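Local coordinates for protein CysE, serine acetyltransferase (Brucella abortus, PDB 4HZD) that binds coenzyme A and probably transfers the acetyl group of acetyl-coenzyme A to L-serine, making O-acetylserine for cysteine biosynthesis, at residues P18-H21 / S22-E26; F40-A43 / T44-Q48. All coordinates share one frame; numbering follows the deposited sequence.

Interaction 1: residues P18-H21 / S22-E26; sequences PIWH and SIRAE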
loop_
_atom_site.group_PDB
_atom_site.type_symbol
_atom_site.label_atom_id
_atom_site.label_comp_id
_atom_site.label_asym_id
_atom_site.label_seq_id
_atom_site.Cartn_x
_atom_site.Cartn_y
_atom_site.Cartn_z
ATOM N N PRO A 18 -7.886 -0.236 35.748
ATOM C CA PRO A 18 -6.499 0.225 35.823
ATOM C C PRO A 18 -5.643 -0.208 34.633
ATOM O O PRO A 18 -4.631 0.454 34.351
ATOM C CB PRO A 18 -5.971 -0.406 37.131
ATOM C CG PRO A 18 -6.890 -1.554 37.385
ATOM C CD PRO A 18 -8.235 -1.067 36.919
ATOM N N ILE A 19 -6.028 -1.292 33.945
ATOM C CA ILE A 19 -5.241 -1.779 32.801
ATOM C C ILE A 19 -5.305 -0.746 31.675
ATOM O O ILE A 19 -4.269 -0.321 31.189
ATOM C CB ILE A 19 -5.630 -3.211 32.318
ATOM C CG1 ILE A 19 -5.258 -4.288 33.366
ATOM C CG2 ILE A 19 -4.938 -3.550 30.988
ATOM C CD1 ILE A 19 -5.961 -5.651 33.174
ATOM N N TRP A 20 -6.511 -0.314 31.298
ATOM C CA TRP A 20 -6.679 0.729 30.244
ATOM C C TRP A 20 -6.052 2.047 30.605
ATOM O O TRP A 20 -5.434 2.723 29.757
ATOM C CB TRP A 20 -8.158 0.926 29.981
ATOM C CG TRP A 20 -8.552 1.951 28.933
ATOM C CD1 TRP A 20 -9.577 2.880 29.027
ATOM C CD2 TRP A 20 -7.968 2.153 27.584
ATOM N NE1 TRP A 20 -9.692 3.614 27.863
ATOM C CE2 TRP A 20 -8.752 3.228 26.957
ATOM C CE3 TRP A 20 -6.916 1.569 26.862
ATOM C CZ2 TRP A 20 -8.480 3.679 25.668
ATOM C CZ3 TRP A 20 -6.657 2.021 25.565
ATOM C CH2 TRP A 20 -7.406 3.073 24.990
ATOM N N HIS A 21 -6.226 2.471 31.855
ATOM C CA HIS A 21 -5.664 3.762 32.255
ATOM C C HIS A 21 -4.167 3.745 32.242
ATOM O O HIS A 21 -3.554 4.719 31.795
ATOM C CB HIS A 21 -6.210 4.250 33.612
ATOM C CG HIS A 21 -7.696 4.485 33.607
ATOM N ND1 HIS A 21 -8.525 3.893 34.492
ATOM C CD2 HIS A 21 -8.505 5.244 32.750
ATOM C CE1 HIS A 21 -9.801 4.268 34.228
ATOM N NE2 HIS A 21 -9.788 5.085 33.162
ATOM N N SER A 22 -3.544 2.670 32.721
ATOM C CA SER A 22 -2.073 2.595 32.636
ATOM C C SER A 22 -1.609 2.592 31.188
ATOM O O SER A 22 -0.602 3.218 30.861
ATOM C CB SER A 22 -1.488 1.355 33.319
ATOM O OG SER A 22 -2.107 1.176 34.554
ATOM N N ILE A 23 -2.314 1.854 30.328
ATOM C CA ILE A 23 -1.942 1.815 28.921
ATOM C C ILE A 23 -2.033 3.220 28.291
ATOM O O ILE A 23 -1.141 3.610 27.578
ATOM C CB ILE A 23 -2.769 0.784 28.113
ATOM C CG1 ILE A 23 -2.275 -0.632 28.433
ATOM C CG2 ILE A 23 -2.675 1.059 26.591
ATOM C CD1 ILE A 23 -3.277 -1.721 28.056
ATOM N N ARG A 24 -3.088 3.971 28.581
ATOM C CA ARG A 24 -3.210 5.347 28.062
ATOM C C ARG A 24 -2.034 6.249 28.530
ATOM O O ARG A 24 -1.458 6.994 27.734
ATOM C CB ARG A 24 -4.554 5.959 28.469
ATOM C CG ARG A 24 -5.773 5.317 27.792
ATOM C CD ARG A 24 -7.016 6.221 28.013
ATOM N NE ARG A 24 -6.882 7.494 27.298
ATOM C CZ ARG A 24 -7.096 7.658 25.996
ATOM N NH1 ARG A 24 -7.434 6.630 25.233
ATOM N NH2 ARG A 24 -6.975 8.853 25.446
ATOM N N ALA A 25 -1.693 6.169 29.817
ATOM C CA ALA A 25 -0.574 6.946 30.363
ATOM C C ALA A 25 0.778 6.560 29.725
ATOM O O ALA A 25 1.611 7.426 29.367
ATOM C CB ALA A 25 -0.529 6.775 31.871
ATOM N N GLU A 26 1.011 5.258 29.618
ATOM C CA GLU A 26 2.239 4.717 29.011
ATOM C C GLU A 26 2.357 5.143 27.540
ATOM O O GLU A 26 3.461 5.433 27.057
ATOM C CB GLU A 26 2.272 3.182 29.140
ATOM C CG GLU A 26 2.559 2.613 30.554
ATOM C CD GLU A 26 1.985 1.197 30.777
ATOM O OE1 GLU A 26 1.563 0.526 29.809
ATOM O OE2 GLU A 26 1.925 0.728 31.946
#

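Interaction 2: residues F40-A43 / T44-Q48; sequences FLYA and TILNQ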
loop_
_atom_site.group_PDB
_atom_site.type_symbol
_atom_site.label_atom_id
_atom_site.label_comp_id
_atom_site.label_asym_id
_atom_site.label_seq_id
_atom_site.Cartn_x
_atom_site.Cartn_y
_atom_site.Cartn_z
ATOM N N PHE A 40 1.549 6.235 15.251
ATOM C CA PHE A 40 1.289 4.859 15.716
ATOM C C PHE A 40 0.536 4.805 17.043
ATOM O O PHE A 40 -0.486 4.133 17.195
ATOM C CB PHE A 40 2.640 4.136 15.850
ATOM C CG PHE A 40 2.536 2.700 16.337
ATOM C CD1 PHE A 40 1.689 1.783 15.707
ATOM C CD2 PHE A 40 3.358 2.249 17.382
ATOM C CE1 PHE A 40 1.631 0.462 16.176
ATOM C CE2 PHE A 40 3.323 0.938 17.819
ATOM C CZ PHE A 40 2.463 0.035 17.198
ATOM N N LEU A 41 1.052 5.523 18.014
ATOM C CA LEU A 41 0.521 5.458 19.350
ATOM C C LEU A 41 -0.791 6.196 19.517
ATOM O O LEU A 41 -1.615 5.777 20.327
ATOM C CB LEU A 41 1.558 5.942 20.339
ATOM C CG LEU A 41 2.825 5.087 20.423
ATOM C CD1 LEU A 41 3.926 5.879 21.104
ATOM C CD2 LEU A 41 2.515 3.803 21.194
ATOM N N TYR A 42 -1.016 7.283 18.763
ATOM C CA TYR A 42 -2.334 7.948 18.824
ATOM C C TYR A 42 -3.409 7.168 18.104
ATOM O O TYR A 42 -4.519 7.023 18.604
ATOM C CB TYR A 42 -2.263 9.398 18.279
ATOM C CG TYR A 42 -1.930 10.378 19.403
ATOM C CD1 TYR A 42 -0.674 10.352 19.998
ATOM C CD2 TYR A 42 -2.871 11.266 19.897
ATOM C CE1 TYR A 42 -0.342 11.184 21.036
ATOM C CE2 TYR A 42 -2.546 12.143 20.944
ATOM C CZ TYR A 42 -1.281 12.089 21.496
ATOM O OH TYR A 42 -0.876 12.886 22.517
ATOM N N ALA A 43 -3.068 6.645 16.915
ATOM C CA ALA A 43 -4.069 5.930 16.110
ATOM C C ALA A 43 -4.409 4.598 16.759
ATOM O O ALA A 43 -5.544 4.086 16.615
ATOM C CB ALA A 43 -3.561 5.713 14.706
ATOM N N THR A 44 -3.437 4.009 17.463
ATOM C CA THR A 44 -3.743 2.718 18.064
ATOM C C THR A 44 -4.241 2.748 19.516
ATOM O O THR A 44 -5.008 1.880 19.884
ATOM C CB THR A 44 -2.793 1.511 17.713
ATOM O OG1 THR A 44 -2.462 0.694 18.858
ATOM C CG2 THR A 44 -1.683 1.801 16.736
ATOM N N ILE A 45 -3.792 3.720 20.314
ATOM C CA ILE A 45 -4.219 3.808 21.709
ATOM C C ILE A 45 -4.964 5.127 21.981
ATOM O O ILE A 45 -6.113 5.112 22.400
ATOM C CB ILE A 45 -2.998 3.796 22.663
ATOM C CG1 ILE A 45 -2.123 2.528 22.490
ATOM C CG2 ILE A 45 -3.418 4.079 24.102
ATOM C CD1 ILE A 45 -2.754 1.234 22.953
ATOM N N LEU A 46 -4.273 6.258 21.799
ATOM C CA LEU A 46 -4.735 7.512 22.424
ATOM C C LEU A 46 -6.042 8.066 21.827
ATOM O O LEU A 46 -6.846 8.624 22.546
ATOM C CB LEU A 46 -3.608 8.534 22.508
ATOM C CG LEU A 46 -2.564 8.096 23.546
ATOM C CD1 LEU A 46 -1.242 8.795 23.359
ATOM C CD2 LEU A 46 -3.068 8.300 24.973
ATOM N N ASN A 47 -6.271 7.871 20.534
ATOM C CA ASN A 47 -7.544 8.263 19.927
ATOM C C ASN A 47 -8.681 7.262 20.194
ATOM O O ASN A 47 -9.810 7.536 19.806
ATOM C CB ASN A 47 -7.448 8.444 18.386
ATOM C CG ASN A 47 -6.537 9.583 17.961
ATOM O OD1 ASN A 47 -6.215 10.452 18.754
ATOM N ND2 ASN A 47 -6.124 9.577 16.687
ATOM N N GLN A 48 -8.384 6.094 20.776
ATOM C CA GLN A 48 -9.407 5.062 20.928
ATOM C C GLN A 48 -10.186 5.346 22.205
ATOM O O GLN A 48 -9.603 5.768 23.207
ATOM C CB GLN A 48 -8.764 3.661 20.985
ATOM C CG GLN A 48 -7.908 3.327 19.761
ATOM C CD GLN A 48 -8.736 2.973 18.537
ATOM O OE1 GLN A 48 -9.951 2.823 18.625
ATOM N NE2 GLN A 48 -8.079 2.817 17.394
#

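Interaction 1: residues P18-H21 / S22-E26
W20 and R24 meet one turn apart on the first turns of helix 18-33, part of the all-helical N-terminal region of serine acetyltransferase that precedes the left-handed beta-helix. The aromatic contact is a CH-pi interaction. R24 CG sits 3.6 Å from the centroid of the W20 six-membered ring and only 8° off the ring normal, while CD lies over the same face beside CE2. The indole is set there by a first torsion that puts W20 CG anti to the backbone N (chi1 -180°). The bend of R24 at chi3 (67°) then carries the guanidinium past the benzo edge instead of flat over it: the two planes are steeply inclined, and W20 CZ2 lies at the edge of the guanidinium, in its plane. R24 NH2 is hydrogen-bonded to L46 O, in the C-terminal part of helix 38-46.

Apolar contact runs along another side of the helix. I19 and I23 lie side by side and point the same way, CG2 of I19 touching CD1 of I23 at 3.8 Å. Both isoleucines pack on L51 of helix 51-63 and on F108. W20 and I23 both reach I45 of helix 38-46, so the helix is packed against neighbours on these sides.

The hydrogen bonds are those of a regular alpha-helix, with I23 N, R24 N and A25 N donating to I19 O, W20 O and H21 O. The first turn has one addition: P18 O accepts both the backbone N and the hydroxyl of S22. These donors arrive from opposite faces of the carbonyl plane, so two bonds grip the oxygen. S22 OG, beside its own backbone N, makes the shorter of them, 2.6 Å to P18 O.

Interaction 2: residues F40-A43 / T44-Q48
Across F40-A43 and T44-Q48 the backbone of helix 38-46 widens from alpha to pi-type spacing, with L41 O accepting from both I45 N, four residues on, at 3.0 Å and L46 N, five residues on, at 3.1 Å. The two bonds differ in geometry: L46 N lies in the carbonyl plane of L41, whereas I45 N stands above it, 44° out. N47 N continues the wider spacing with a nearly straight bond of 2.7 Å to Y42 O, also in the carbonyl plane.

Among the side chains, Y42 has two neighbours. L46 CD1 lies over one face of the Y42 ring, off-centre toward the rim and 3.5 Å from Y42 CE1, making a CH-pi contact. N47 comes to the edge instead, its OD1 near the ring plane and 3.6 Å from Y42 CD2, with the amide turned 73° from the ring. The other end of that amide, ND2, donates to Q75 OE1 of a second subunit.

Q48 folds back toward the helix. Its chain bends at chi2 (-76°), bringing NE2 to A43 O at 2.9 Å, so a side-chain amide supplies a donor to the carbonyl of A43. Q75 NE2 of the second subunit also donates to A43 O. On the inner side L41 and I45 pack on helix 18-33, while F40 stacks edge-to-face with Y141 of a fourth subunit and Y42 packs on P35 of a third.

The arrangement is a pi-type turn near the C-terminal end of helix 38-46, with a side-chain amide bonded back to a backbone carbonyl; it lies in the helical N-terminal region of serine acetyltransferase, where subunits of the hexamer meet.

How the interactions relate
The centres of interactions 1 and 2 are about 12 Å apart, both in the helical N-terminal region. They come in series: interaction 1 occupies the first turns of helix 18-33, and interaction 2 lies on helix 38-46, the next helix in the chain, and the residues just after it. The two touch directly: besides the probable hydrogen bond between R24 and L46, W20 CZ2 packs against Q48 O, 3.4 Å away. The start of one helix is thereby tied to the C-terminal part of the next. Interaction 1 meets no other subunit, whereas interaction 2 is in contact with three other subunits of the hexamer.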